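Local coordinates for protein putative acetyltransferase (Nocardia farcinica, PDB 3D9W) that probably transfers an acetyl group from acetyl-CoA to arylamine substrates, at residues 121-126 and 130-135; 117-122 and 189-194; 153-156 and 161-164; 149-154 and 175-180; 67-72 and 82-87. All coordinates share one frame; numbering follows the deposited sequence.

Interaction 1 of 5, residues 121-126 and 130-135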
# COMPACT_ATOMS: atom_id res chain seq x y z
N LEU A 121 8.00 -0.11 1.78
CA LEU A 121 8.33 -0.90 0.60
C LEU A 121 9.03 -2.15 1.07
O LEU A 121 9.67 -2.15 2.12
CB LEU A 121 9.24 -0.12 -0.35
CG LEU A 121 8.63 1.04 -1.14
CD1 LEU A 121 9.72 1.77 -1.93
CD2 LEU A 121 7.52 0.53 -2.08
N LEU A 122 8.90 -3.23 0.31
CA LEU A 122 9.54 -4.48 0.67
C LEU A 122 10.47 -5.01 -0.42
O LEU A 122 10.08 -5.17 -1.57
CB LEU A 122 8.47 -5.54 1.00
CG LEU A 122 7.50 -5.22 2.14
CD1 LEU A 122 6.42 -6.29 2.24
CD2 LEU A 122 8.28 -5.13 3.45
N ARG A 123 11.73 -5.26 -0.03
CA ARG A 123 12.77 -5.81 -0.91
C ARG A 123 12.70 -7.31 -0.61
O ARG A 123 13.00 -7.75 0.51
CB ARG A 123 14.13 -5.23 -0.51
CG ARG A 123 15.35 -5.79 -1.23
CD ARG A 123 16.62 -5.45 -0.46
NE ARG A 123 17.83 -6.07 -1.01
CZ ARG A 123 18.66 -5.47 -1.86
NH1 ARG A 123 18.41 -4.23 -2.27
NH2 ARG A 123 19.74 -6.10 -2.31
N VAL A 124 12.31 -8.09 -1.62
CA VAL A 124 12.14 -9.54 -1.44
C VAL A 124 13.03 -10.44 -2.30
O VAL A 124 13.33 -10.14 -3.46
CB VAL A 124 10.65 -9.91 -1.72
CG1 VAL A 124 10.37 -11.34 -1.32
CG2 VAL A 124 9.75 -8.94 -0.99
N THR A 125 13.44 -11.57 -1.72
CA THR A 125 14.29 -12.55 -2.40
C THR A 125 13.66 -13.95 -2.36
O THR A 125 13.27 -14.43 -1.30
CB THR A 125 15.67 -12.62 -1.74
OG1 THR A 125 15.53 -13.10 -0.40
CG2 THR A 125 16.31 -11.25 -1.74
N THR A 126 13.58 -14.61 -3.51
CA THR A 126 13.00 -15.94 -3.57
C THR A 126 14.06 -17.02 -3.43
O THR A 126 15.24 -16.73 -3.27
CB THR A 126 12.21 -16.18 -4.89
OG1 THR A 126 13.11 -16.57 -5.95
CG2 THR A 126 11.45 -14.91 -5.28
N ASP A 130 18.97 -15.30 -7.29
CA ASP A 130 19.41 -14.14 -6.53
C ASP A 130 18.76 -12.82 -6.91
O ASP A 130 19.19 -11.77 -6.44
CB ASP A 130 20.93 -14.00 -6.65
CG ASP A 130 21.63 -15.34 -6.88
OD1 ASP A 130 22.63 -15.61 -6.17
OD2 ASP A 130 21.20 -16.13 -7.78
N ARG A 131 17.74 -12.86 -7.76
CA ARG A 131 17.08 -11.62 -8.18
C ARG A 131 16.38 -10.98 -7.01
O ARG A 131 15.87 -11.66 -6.14
CB ARG A 131 16.09 -11.89 -9.29
CG ARG A 131 16.76 -12.16 -10.61
CD ARG A 131 16.07 -13.28 -11.31
NE ARG A 131 15.06 -12.84 -12.25
CZ ARG A 131 14.04 -13.61 -12.61
NH1 ARG A 131 13.94 -14.83 -12.07
NH2 ARG A 131 13.16 -13.20 -13.52
N VAL A 132 16.38 -9.66 -6.99
CA VAL A 132 15.76 -8.89 -5.93
C VAL A 132 14.41 -8.35 -6.38
O VAL A 132 14.31 -7.71 -7.43
CB VAL A 132 16.65 -7.71 -5.54
CG1 VAL A 132 15.97 -6.85 -4.49
CG2 VAL A 132 17.98 -8.23 -5.04
N TRP A 133 13.36 -8.61 -5.60
CA TRP A 133 12.04 -8.13 -5.97
C TRP A 133 11.48 -7.10 -5.01
O TRP A 133 11.56 -7.24 -3.78
CB TRP A 133 11.08 -9.31 -6.10
CG TRP A 133 11.56 -10.28 -7.10
CD1 TRP A 133 12.36 -11.36 -6.88
CD2 TRP A 133 11.34 -10.21 -8.51
NE1 TRP A 133 12.67 -11.97 -8.07
CE2 TRP A 133 12.06 -11.29 -9.09
CE3 TRP A 133 10.63 -9.35 -9.34
CZ2 TRP A 133 12.07 -11.53 -10.46
CZ3 TRP A 133 10.64 -9.58 -10.71
CH2 TRP A 133 11.36 -10.66 -11.26
N MET A 134 10.91 -6.04 -5.59
CA MET A 134 10.31 -4.97 -4.81
C MET A 134 8.82 -5.22 -4.73
O MET A 134 8.15 -5.33 -5.75
CB MET A 134 10.56 -3.63 -5.49
CG MET A 134 12.01 -3.21 -5.51
SD MET A 134 12.62 -3.11 -3.84
CE MET A 134 11.50 -1.86 -3.18
N CYS A 135 8.31 -5.34 -3.51
CA CYS A 135 6.88 -5.55 -3.32
C CYS A 135 6.24 -4.32 -2.69
O CYS A 135 6.47 -3.99 -1.53
CB CYS A 135 6.63 -6.79 -2.44
SG CYS A 135 7.24 -8.35 -3.16
O HOH W 1 13.65 -14.95 -8.29
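C135 and V124 meet on the helix-covered face of a beta hairpin, with SG of C135 3.4 Å from CG2 of V124. The hairpin joins strand 117-125 to strand 132-135 through a short turn. L122 with C135 and V124 with W133 form antiparallel hydrogen-bonded pairs, and R123 with M134 lies between them as a non-hydrogen-bonded pair. C135 N donates to L122 O at 2.6 Å, and W133 N reaches V124 O at the same length of 2.6 Å. The sulfur of C135 lies beside its own backbone N (chi1 -62°), which brings it over V124 instead of L122, whose CB stays 4.1 Å from CB of C135. F89 and L93 of helix 82-95 and L38 of helix 35-48 close over this side.

On the other face V132 lies against the long side chain of R123. Its CG1 touches CG of R123 at 3.5 Å and sits over one face of the guanidinium, 3.9 Å above the plane, while L149 also packs on R123. M134, bent at chi2 and chi3, curls across toward the neighbouring strand until CE is 4.0 Å from CB of L121. At the turn end, one water donates to T126 OG1 and accepts from W133 NE1; T126 OG1 also bonds to D128.

The two faces thus differ in character: L122, V124, W133 and C135 form an apolar side under the helices, whereas on the other V132 packs on the aliphatic part of R123, a partly exposed residue, and M134 on L121.

Interaction 2 of 5, residues 117-122 and 189-194; sequences ATHALL and DRYTFT
Strands 117-122 and 189-193 pass each other at 103°, their axes 9.1 Å apart at closest approach, and H119 and Y191 have the nearest CA atoms, 8.6 Å apart. No backbone bond links them, because strand 99-107 lies between the two in the sheet. At T118 and H119, both facing G105 of that strand, the chain makes a classic beta bulge.

The contact is therefore made by side chains from H119 and L121 on one strand and Y191 and F193 on the other, all buried. The imidazole of H119 stands oblique to the phenol ring of Y191, with planes at 36° and NE2 3.7 Å from CE2 of Y191. CG of H119 is anti to its backbone N (chi1 -180°), which extends the ring toward Y191. H119 NE2 bonds to D136, and C82 also packs on H119, an association consistent with the Cys-His-Asp triad known in arylamine N-acetyltransferases. D136 also forms a salt bridge with R190, while Y191 borders the trio through its contact with H119.

L121 divides its two methyls between the aromatic residues. CD2 comes toward Y191 from the opposite direction, 3.5 Å from OH, whose hydrogen-bond partner is the hydroxyl of Y147. CD1 makes a CH-pi contact over the face of F193, 3.9 Å from the ring centroid; the F193 ring is also stacked with W177.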
# COMPACT_ATOMS: atom_id res chain seq x y z
N ALA A 117 9.85 10.43 4.08
CA ALA A 117 10.08 9.05 3.67
C ALA A 117 9.19 8.23 4.60
O ALA A 117 9.62 7.78 5.67
CB ALA A 117 11.55 8.67 3.87
N THR A 118 7.93 8.06 4.20
CA THR A 118 6.96 7.34 5.01
C THR A 118 6.14 6.34 4.22
O THR A 118 5.01 6.02 4.59
CB THR A 118 6.02 8.34 5.69
OG1 THR A 118 5.23 9.01 4.71
CG2 THR A 118 6.82 9.39 6.46
N HIS A 119 6.71 5.83 3.13
CA HIS A 119 6.01 4.85 2.31
C HIS A 119 6.68 3.47 2.34
O HIS A 119 7.70 3.25 1.68
CB HIS A 119 5.90 5.33 0.87
CG HIS A 119 5.19 4.37 -0.01
ND1 HIS A 119 3.88 4.00 0.21
CD2 HIS A 119 5.62 3.62 -1.04
CE1 HIS A 119 3.54 3.06 -0.65
NE2 HIS A 119 4.58 2.81 -1.43
N ALA A 120 6.08 2.56 3.10
CA ALA A 120 6.61 1.21 3.25
C ALA A 120 6.80 0.44 1.95
O ALA A 120 5.89 0.34 1.13
CB ALA A 120 5.72 0.43 4.20
N LEU A 121 8.00 -0.11 1.78
CA LEU A 121 8.33 -0.90 0.60
C LEU A 121 9.03 -2.15 1.07
O LEU A 121 9.67 -2.15 2.12
CB LEU A 121 9.24 -0.12 -0.35
CG LEU A 121 8.63 1.04 -1.14
CD1 LEU A 121 9.72 1.77 -1.93
CD2 LEU A 121 7.52 0.53 -2.08
N LEU A 122 8.90 -3.23 0.31
CA LEU A 122 9.54 -4.48 0.67
C LEU A 122 10.47 -5.01 -0.42
O LEU A 122 10.08 -5.17 -1.57
CB LEU A 122 8.47 -5.54 1.00
CG LEU A 122 7.50 -5.22 2.14
CD1 LEU A 122 6.42 -6.29 2.24
CD2 LEU A 122 8.28 -5.13 3.45
N ASP A 189 6.24 10.45 -11.87
CA ASP A 189 7.06 9.81 -10.87
C ASP A 189 6.16 9.55 -9.66
O ASP A 189 5.61 10.47 -9.05
CB ASP A 189 8.22 10.72 -10.50
CG ASP A 189 7.77 12.14 -10.15
OD1 ASP A 189 7.28 12.35 -9.02
OD2 ASP A 189 7.89 13.04 -11.01
N ARG A 190 5.97 8.27 -9.34
CA ARG A 190 5.15 7.94 -8.20
C ARG A 190 5.93 8.33 -6.95
O ARG A 190 5.54 9.25 -6.24
CB ARG A 190 4.82 6.43 -8.18
CG ARG A 190 3.95 6.01 -7.00
CD ARG A 190 3.75 4.50 -6.88
NE ARG A 190 2.75 3.99 -7.81
CZ ARG A 190 2.14 2.81 -7.68
NH1 ARG A 190 2.43 2.02 -6.65
NH2 ARG A 190 1.24 2.43 -8.58
N TYR A 191 7.05 7.66 -6.72
CA TYR A 191 7.86 7.94 -5.55
C TYR A 191 9.33 7.65 -5.77
O TYR A 191 9.73 7.22 -6.84
CB TYR A 191 7.37 7.09 -4.38
CG TYR A 191 7.30 5.59 -4.65
CD1 TYR A 191 8.44 4.87 -5.03
CD2 TYR A 191 6.10 4.89 -4.52
CE1 TYR A 191 8.37 3.50 -5.28
CE2 TYR A 191 6.03 3.52 -4.77
CZ TYR A 191 7.16 2.84 -5.15
OH TYR A 191 7.07 1.49 -5.40
N THR A 192 10.13 7.90 -4.75
CA THR A 192 11.56 7.62 -4.82
C THR A 192 11.93 6.85 -3.55
O THR A 192 11.26 6.99 -2.53
CB THR A 192 12.40 8.90 -4.86
OG1 THR A 192 12.31 9.57 -3.59
CG2 THR A 192 11.92 9.82 -5.96
N PHE A 193 12.97 6.04 -3.61
CA PHE A 193 13.40 5.30 -2.43
C PHE A 193 14.87 4.92 -2.46
O PHE A 193 15.48 4.83 -3.53
CB PHE A 193 12.56 4.04 -2.22
CG PHE A 193 12.77 2.97 -3.26
CD1 PHE A 193 12.07 3.01 -4.46
CD2 PHE A 193 13.63 1.91 -3.02
CE1 PHE A 193 12.21 1.99 -5.39
CE2 PHE A 193 13.78 0.89 -3.94
CZ PHE A 193 13.08 0.93 -5.13
N THR A 194 15.44 4.72 -1.28
CA THR A 194 16.83 4.34 -1.14
C THR A 194 16.86 2.87 -0.75
O THR A 194 15.81 2.27 -0.54
CB THR A 194 17.56 5.17 -0.05
OG1 THR A 194 17.02 4.87 1.24
CG2 THR A 194 17.43 6.65 -0.35

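Interaction 3 of 5, residues 153-156 and 161-164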
# COMPACT_ATOMS: atom_id res chain seq x y z
N PRO A 153 14.49 1.73 -17.46
CA PRO A 153 13.98 3.01 -17.95
C PRO A 153 12.86 2.86 -18.97
O PRO A 153 12.00 3.73 -19.10
CB PRO A 153 15.22 3.68 -18.52
CG PRO A 153 16.02 2.52 -19.02
CD PRO A 153 15.88 1.52 -17.90
N ASP A 154 12.88 1.75 -19.70
CA ASP A 154 11.88 1.50 -20.72
C ASP A 154 10.55 0.98 -20.18
O ASP A 154 10.51 0.06 -19.35
CB ASP A 154 12.44 0.54 -21.76
CG ASP A 154 13.73 1.04 -22.39
OD1 ASP A 154 13.75 2.21 -22.84
OD2 ASP A 154 14.72 0.28 -22.43
N GLU A 155 9.47 1.58 -20.66
CA GLU A 155 8.12 1.19 -20.25
C GLU A 155 7.92 -0.32 -20.23
O GLU A 155 8.04 -0.98 -21.27
CB GLU A 155 7.09 1.81 -21.21
CG GLU A 155 5.64 1.44 -20.87
CD GLU A 155 4.63 1.87 -21.94
OE1 GLU A 155 4.67 3.05 -22.35
OE2 GLU A 155 3.80 1.02 -22.37
N PHE A 156 7.63 -0.87 -19.05
CA PHE A 156 7.34 -2.29 -18.93
C PHE A 156 5.95 -2.41 -18.31
O PHE A 156 5.39 -1.40 -17.87
CB PHE A 156 8.38 -3.03 -18.08
CG PHE A 156 8.55 -2.49 -16.69
CD1 PHE A 156 9.42 -1.42 -16.45
CD2 PHE A 156 7.90 -3.07 -15.61
CE1 PHE A 156 9.64 -0.96 -15.15
CE2 PHE A 156 8.10 -2.61 -14.32
CZ PHE A 156 8.98 -1.55 -14.09
N TRP A 161 -0.78 -2.37 -16.30
CA TRP A 161 -0.37 -1.04 -15.88
C TRP A 161 1.08 -0.84 -16.31
O TRP A 161 1.90 -1.73 -16.15
CB TRP A 161 -0.53 -0.93 -14.36
CG TRP A 161 -1.91 -1.33 -13.92
CD1 TRP A 161 -2.39 -2.61 -13.78
CD2 TRP A 161 -3.02 -0.46 -13.68
NE1 TRP A 161 -3.73 -2.58 -13.47
CE2 TRP A 161 -4.14 -1.28 -13.41
CE3 TRP A 161 -3.18 0.93 -13.68
CZ2 TRP A 161 -5.41 -0.74 -13.14
CZ3 TRP A 161 -4.44 1.45 -13.41
CH2 TRP A 161 -5.53 0.62 -13.14
N ARG A 162 1.37 0.33 -16.87
CA ARG A 162 2.69 0.65 -17.38
C ARG A 162 3.58 1.40 -16.38
O ARG A 162 3.14 2.34 -15.73
CB ARG A 162 2.55 1.47 -18.66
CG ARG A 162 1.62 0.83 -19.68
CD ARG A 162 0.83 1.87 -20.49
NE ARG A 162 1.71 2.78 -21.23
CZ ARG A 162 1.30 3.88 -21.85
NH1 ARG A 162 0.01 4.20 -21.82
NH2 ARG A 162 2.16 4.66 -22.51
N PHE A 163 4.84 0.96 -16.29
CA PHE A 163 5.82 1.55 -15.38
C PHE A 163 7.21 1.71 -16.00
O PHE A 163 7.46 1.33 -17.15
CB PHE A 163 5.99 0.67 -14.13
CG PHE A 163 4.74 0.47 -13.34
CD1 PHE A 163 4.33 1.41 -12.41
CD2 PHE A 163 3.95 -0.66 -13.54
CE1 PHE A 163 3.16 1.22 -11.67
CE2 PHE A 163 2.78 -0.86 -12.81
CZ PHE A 163 2.39 0.08 -11.87
N ARG A 164 8.11 2.27 -15.19
CA ARG A 164 9.51 2.53 -15.53
C ARG A 164 10.28 2.63 -14.23
O ARG A 164 9.96 3.46 -13.38
CB ARG A 164 9.67 3.87 -16.27
CG ARG A 164 9.27 3.89 -17.72
CD ARG A 164 9.33 5.32 -18.26
NE ARG A 164 8.80 5.41 -19.62
CZ ARG A 164 8.55 6.54 -20.28
NH1 ARG A 164 8.77 7.72 -19.68
NH2 ARG A 164 8.07 6.50 -21.52
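E155 and R162 supply the charged part of this contact, in the hairpin between strands 155-158 and 161-169 at one edge of the large antiparallel sheet. The salt bridge pairs both carboxylate oxygens with the guanidinium: OE2 of E155 is 3.0 Å from NE of R162, and OE1 accepts from NH2 at 3.0 Å. The two planes stand 50° apart. OE1 lies close to the guanidinium plane, but NH2 approaches it from above the carboxylate plane. The bends at chi2 and chi3 of R162 turn its NE edge to the glutamate, and F182 adds a cation-pi contact to the same arginine.

Between the two segments, backbone hydrogen bonds are made by F156 and F163, an antiparallel hydrogen-bonded pair in which each N donates to the other's O at 2.9 Å.

Apolar contact lies on the side of the sheet carrying these two phenylalanines. CB of F163 sits over one face of the F156 ring, 4.1 Å from its centroid and displaced toward the rim, while the ring of F163 turns elsewhere, toward P143 and Q181.

R164 makes contacts of another kind: P153 O lies near its aliphatic CG and CD, and its guanidinium has a cation-pi contact with W187.

An exposed glutamate thus probably offsets part of the charge of R162 on one side of the hairpin, and the phenylalanine packing holds its other side by dispersion.

Interaction 4 of 5, residues 149-154 and 175-180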
# COMPACT_ATOMS: atom_id res chain seq x y z
N LEU A 149 14.27 -5.33 -8.75
CA LEU A 149 15.06 -4.18 -8.32
C LEU A 149 16.25 -3.91 -9.24
O LEU A 149 17.40 -4.02 -8.80
CB LEU A 149 15.57 -4.38 -6.89
CG LEU A 149 15.88 -3.15 -6.01
CD1 LEU A 149 17.29 -3.25 -5.49
CD2 LEU A 149 15.68 -1.85 -6.79
N ARG A 150 16.00 -3.57 -10.50
CA ARG A 150 17.08 -3.27 -11.45
C ARG A 150 16.65 -2.17 -12.43
O ARG A 150 15.47 -1.97 -12.68
CB ARG A 150 17.47 -4.51 -12.25
CG ARG A 150 16.46 -4.89 -13.30
CD ARG A 150 16.93 -6.09 -14.10
NE ARG A 150 15.90 -6.56 -15.02
CZ ARG A 150 15.56 -5.96 -16.16
NH1 ARG A 150 16.19 -4.85 -16.54
NH2 ARG A 150 14.60 -6.47 -16.91
N PRO A 151 17.62 -1.44 -13.00
CA PRO A 151 17.32 -0.36 -13.95
C PRO A 151 16.41 -0.81 -15.09
O PRO A 151 16.71 -1.77 -15.80
CB PRO A 151 18.71 0.03 -14.45
CG PRO A 151 19.58 -0.23 -13.28
CD PRO A 151 19.07 -1.56 -12.78
N GLN A 152 15.29 -0.11 -15.25
CA GLN A 152 14.32 -0.41 -16.30
C GLN A 152 13.70 0.90 -16.77
O GLN A 152 12.53 1.18 -16.52
CB GLN A 152 13.23 -1.36 -15.77
CG GLN A 152 13.75 -2.74 -15.35
CD GLN A 152 12.66 -3.63 -14.76
OE1 GLN A 152 11.70 -3.99 -15.44
NE2 GLN A 152 12.82 -3.97 -13.49
N PRO A 153 14.49 1.73 -17.46
CA PRO A 153 13.98 3.01 -17.95
C PRO A 153 12.86 2.86 -18.97
O PRO A 153 12.00 3.73 -19.10
CB PRO A 153 15.22 3.68 -18.52
CG PRO A 153 16.02 2.52 -19.02
CD PRO A 153 15.88 1.52 -17.90
N ASP A 154 12.88 1.75 -19.70
CA ASP A 154 11.88 1.50 -20.72
C ASP A 154 10.55 0.98 -20.18
O ASP A 154 10.51 0.06 -19.35
CB ASP A 154 12.44 0.54 -21.76
CG ASP A 154 13.73 1.04 -22.39
OD1 ASP A 154 13.75 2.21 -22.84
OD2 ASP A 154 14.72 0.28 -22.43
N ASP A 175 22.24 5.44 -3.99
CA ASP A 175 21.21 5.03 -4.94
C ASP A 175 19.91 5.76 -4.66
O ASP A 175 19.48 5.87 -3.51
CB ASP A 175 20.95 3.53 -4.83
CG ASP A 175 21.91 2.72 -5.62
OD1 ASP A 175 22.61 3.31 -6.47
OD2 ASP A 175 21.96 1.48 -5.41
N LEU A 176 19.28 6.26 -5.72
CA LEU A 176 18.00 6.91 -5.59
C LEU A 176 17.11 6.33 -6.68
O LEU A 176 17.24 6.67 -7.85
CB LEU A 176 18.13 8.43 -5.76
CG LEU A 176 16.80 9.18 -5.60
CD1 LEU A 176 16.26 9.02 -4.18
CD2 LEU A 176 17.03 10.64 -5.93
N TRP A 177 16.21 5.44 -6.29
CA TRP A 177 15.33 4.82 -7.26
C TRP A 177 14.06 5.62 -7.47
O TRP A 177 13.56 6.25 -6.54
CB TRP A 177 14.96 3.40 -6.83
CG TRP A 177 16.12 2.49 -6.67
CD1 TRP A 177 16.92 2.35 -5.57
CD2 TRP A 177 16.61 1.57 -7.65
NE1 TRP A 177 17.88 1.40 -5.80
CE2 TRP A 177 17.72 0.91 -7.07
CE3 TRP A 177 16.24 1.25 -8.95
CZ2 TRP A 177 18.44 -0.07 -7.75
CZ3 TRP A 177 16.95 0.28 -9.63
CH2 TRP A 177 18.05 -0.37 -9.03
N VAL A 178 13.54 5.58 -8.69
CA VAL A 178 12.32 6.30 -9.03
C VAL A 178 11.41 5.40 -9.87
O VAL A 178 11.77 5.00 -10.97
CB VAL A 178 12.62 7.56 -9.86
CG1 VAL A 178 11.42 8.49 -9.83
CG2 VAL A 178 13.86 8.26 -9.33
N LEU A 179 10.25 5.08 -9.33
CA LEU A 179 9.29 4.27 -10.05
C LEU A 179 8.34 5.23 -10.77
O LEU A 179 7.83 6.16 -10.16
CB LEU A 179 8.50 3.40 -9.08
CG LEU A 179 7.57 2.40 -9.78
CD1 LEU A 179 8.41 1.29 -10.38
CD2 LEU A 179 6.57 1.84 -8.78
N HIS A 180 8.12 5.00 -12.06
CA HIS A 180 7.24 5.86 -12.85
C HIS A 180 5.97 5.11 -13.25
O HIS A 180 6.05 4.00 -13.73
CB HIS A 180 7.94 6.32 -14.13
CG HIS A 180 9.11 7.22 -13.90
ND1 HIS A 180 8.99 8.59 -13.78
CD2 HIS A 180 10.44 6.96 -13.78
CE1 HIS A 180 10.18 9.13 -13.61
NE2 HIS A 180 11.08 8.16 -13.60
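L149 points a methyl at the flat of the W177 indole. CD2 stands over the six-membered ring, 3.3 Å from its centroid and only 10° off the normal, a CH-pi contact nearly central on the benzo half. The two side chains cross at about a right angle, with CD2 the branch that bears on the ring; the other, CD1, comes no closer than 4.1 Å to CZ2 of W177. CG of L149 lies roughly anti to the backbone N (chi1 -154°), which swings the isobutyl group toward the indole although the CB bond itself does not aim there.

The edge of the same ring meets backbone. CZ3 of W177 is 3.7 Å from C of R150, and P151 N lies in the ring plane at this edge. CD of P151 packs obliquely against CH2 of W177 at 4.1 Å. The chain from L149 to P151 therefore folds round the outer end of the indole, from face to edge.

W177 extends from strand 175-183 of the large antiparallel sheet, and its ring is also stacked with F193 of the adjoining strand 188-193. L149 follows edge strand 147-148, bonds through its backbone to V132 and packs on V132 and M134. The indole thereby links the residues that follow strand 147-148 to strand 175-183 of the same sheet.

No hydrogen bond crosses between the segments: attachment rests on dispersion and CH-pi attraction to one buried tryptophan.

Interaction 5 of 5, residues 67-72 and 82-87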
# COMPACT_ATOMS: atom_id res chain seq x y z
N ALA A 67 -1.79 -8.34 15.78
CA ALA A 67 -3.09 -8.59 16.37
C ALA A 67 -4.12 -7.71 15.67
O ALA A 67 -5.02 -8.20 15.00
CB ALA A 67 -3.05 -8.29 17.84
N THR A 68 -3.97 -6.40 15.82
CA THR A 68 -4.91 -5.48 15.20
C THR A 68 -4.97 -5.64 13.68
O THR A 68 -6.05 -5.77 13.11
CB THR A 68 -4.55 -4.03 15.53
OG1 THR A 68 -4.24 -3.92 16.92
CG2 THR A 68 -5.72 -3.12 15.22
N LEU A 69 -3.80 -5.63 13.04
CA LEU A 69 -3.74 -5.77 11.59
C LEU A 69 -4.56 -6.94 11.07
O LEU A 69 -5.11 -6.88 9.97
CB LEU A 69 -2.30 -5.92 11.11
CG LEU A 69 -1.32 -4.76 11.26
CD1 LEU A 69 -0.07 -5.10 10.44
CD2 LEU A 69 -1.93 -3.46 10.76
N GLN A 70 -4.63 -8.02 11.84
CA GLN A 70 -5.38 -9.19 11.42
C GLN A 70 -6.87 -9.07 11.70
O GLN A 70 -7.68 -9.54 10.92
CB GLN A 70 -4.85 -10.44 12.10
CG GLN A 70 -3.47 -10.85 11.62
CD GLN A 70 -3.04 -12.19 12.18
OE1 GLN A 70 -3.64 -13.23 11.88
NE2 GLN A 70 -1.99 -12.18 12.99
N ASP A 71 -7.24 -8.44 12.81
CA ASP A 71 -8.66 -8.30 13.12
C ASP A 71 -9.34 -7.27 12.21
O ASP A 71 -10.55 -7.33 11.97
CB ASP A 71 -8.88 -7.91 14.60
CG ASP A 71 -8.57 -9.06 15.58
OD1 ASP A 71 -8.97 -10.22 15.31
OD2 ASP A 71 -7.95 -8.80 16.64
N LYS A 72 -8.53 -6.34 11.70
CA LYS A 72 -9.00 -5.27 10.84
C LYS A 72 -8.98 -5.64 9.35
O LYS A 72 -10.00 -5.54 8.66
CB LYS A 72 -8.14 -4.04 11.07
CG LYS A 72 -8.57 -2.79 10.34
CD LYS A 72 -7.60 -1.66 10.66
CE LYS A 72 -8.05 -0.32 10.12
NZ LYS A 72 -7.10 0.73 10.54
N CYS A 82 -0.32 2.13 3.58
CA CYS A 82 0.98 1.50 3.39
C CYS A 82 1.55 0.65 4.53
O CYS A 82 1.77 -0.55 4.37
CB CYS A 82 2.01 2.55 2.97
SG CYS A 82 2.46 3.77 4.24
N TYR A 83 1.80 1.26 5.69
CA TYR A 83 2.36 0.53 6.82
C TYR A 83 1.52 -0.67 7.26
O TYR A 83 2.04 -1.76 7.47
CB TYR A 83 2.56 1.48 8.00
CG TYR A 83 3.62 2.55 7.78
CD1 TYR A 83 4.97 2.22 7.71
CD2 TYR A 83 3.26 3.89 7.65
CE1 TYR A 83 5.94 3.20 7.50
CE2 TYR A 83 4.23 4.88 7.44
CZ TYR A 83 5.56 4.52 7.38
OH TYR A 83 6.53 5.48 7.19
N GLU A 84 0.22 -0.46 7.40
CA GLU A 84 -0.66 -1.54 7.81
C GLU A 84 -0.56 -2.68 6.82
O GLU A 84 -0.40 -3.84 7.18
CB GLU A 84 -2.10 -1.02 7.89
CG GLU A 84 -2.33 0.04 8.95
CD GLU A 84 -3.66 0.76 8.78
OE1 GLU A 84 -3.79 1.56 7.83
OE2 GLU A 84 -4.58 0.54 9.59
N ASN A 85 -0.66 -2.33 5.54
CA ASN A 85 -0.59 -3.32 4.47
C ASN A 85 0.75 -4.03 4.38
O ASN A 85 0.80 -5.25 4.31
CB ASN A 85 -0.91 -2.66 3.13
CG ASN A 85 -2.33 -2.88 2.70
OD1 ASN A 85 -2.78 -4.01 2.57
ND2 ASN A 85 -3.06 -1.80 2.48
N ALA A 86 1.84 -3.27 4.38
CA ALA A 86 3.16 -3.87 4.27
C ALA A 86 3.50 -4.73 5.48
O ALA A 86 4.11 -5.79 5.35
CB ALA A 86 4.22 -2.77 4.09
N GLY A 87 3.08 -4.27 6.66
CA GLY A 87 3.35 -5.01 7.89
C GLY A 87 2.76 -6.40 7.89
O GLY A 87 3.37 -7.36 8.37
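Two helices of the N-terminal helical region cross almost perpendicularly here, through L69 and K72 on helix 66-73 and E84 and G87 on helix 82-95. Their short axes make an angle of 95° and approach to 10.2 Å. Helix 82-95 opens with C82, the position consistent with the nucleophilic cysteine of the arylamine N-acetyltransferase family, and its opposite side packs on strand 117-125 through C82, Y83 and A86. The present contact thus joins helix 66-73 to the side of helix 82-95 turned away from the sheet.

L69 provides the apolar part. Its forked end sits against the backbone of the first turns, with CD1 of L69 3.5 Å from E84 O and also near the carbonyl carbon of G87. The other branch, CD2 of L69, packs 3.8 Å from CB of E84 and touches its CA as well. G87 has no side chain, and L69 approaches its backbone directly.

One turn further along, K72 reaches across with its chain fully extended beyond CG, crossing the E84 side chain at about a right angle. Its ammonium forms a salt bridge to the buried carboxylate, which would probably favour the charged form of E84. The two carboxylate oxygens have different partners. OE1 accepts from the backbone N of Y81, just ahead of the helix, whereas K72 NZ lies 2.7 Å from E84 OE2, nearly in line with its C-O bond.

In the fold
From the N terminus, interaction 5 closes first, a short loop between two helices, and is complete before the others begin. Interactions 1 and 2 both start on strand 117-125: the first closes at once as a hairpin, whereas the second waits for strand 188-193. Within that long loop, interactions 3 and 4 start from the same stretch, sharing P153 and D154; interaction 3 closes first, at 161-164, and interaction 4 later, at 175-180. Contacts 1 to 4 all reach the eight-stranded sheet. M134 touches F193 between interactions 1 and 2, and R164 bonds to H180 between 3 and 4. A86 packs on A120, tying interaction 5 to interaction 2 and the helices to the sheet.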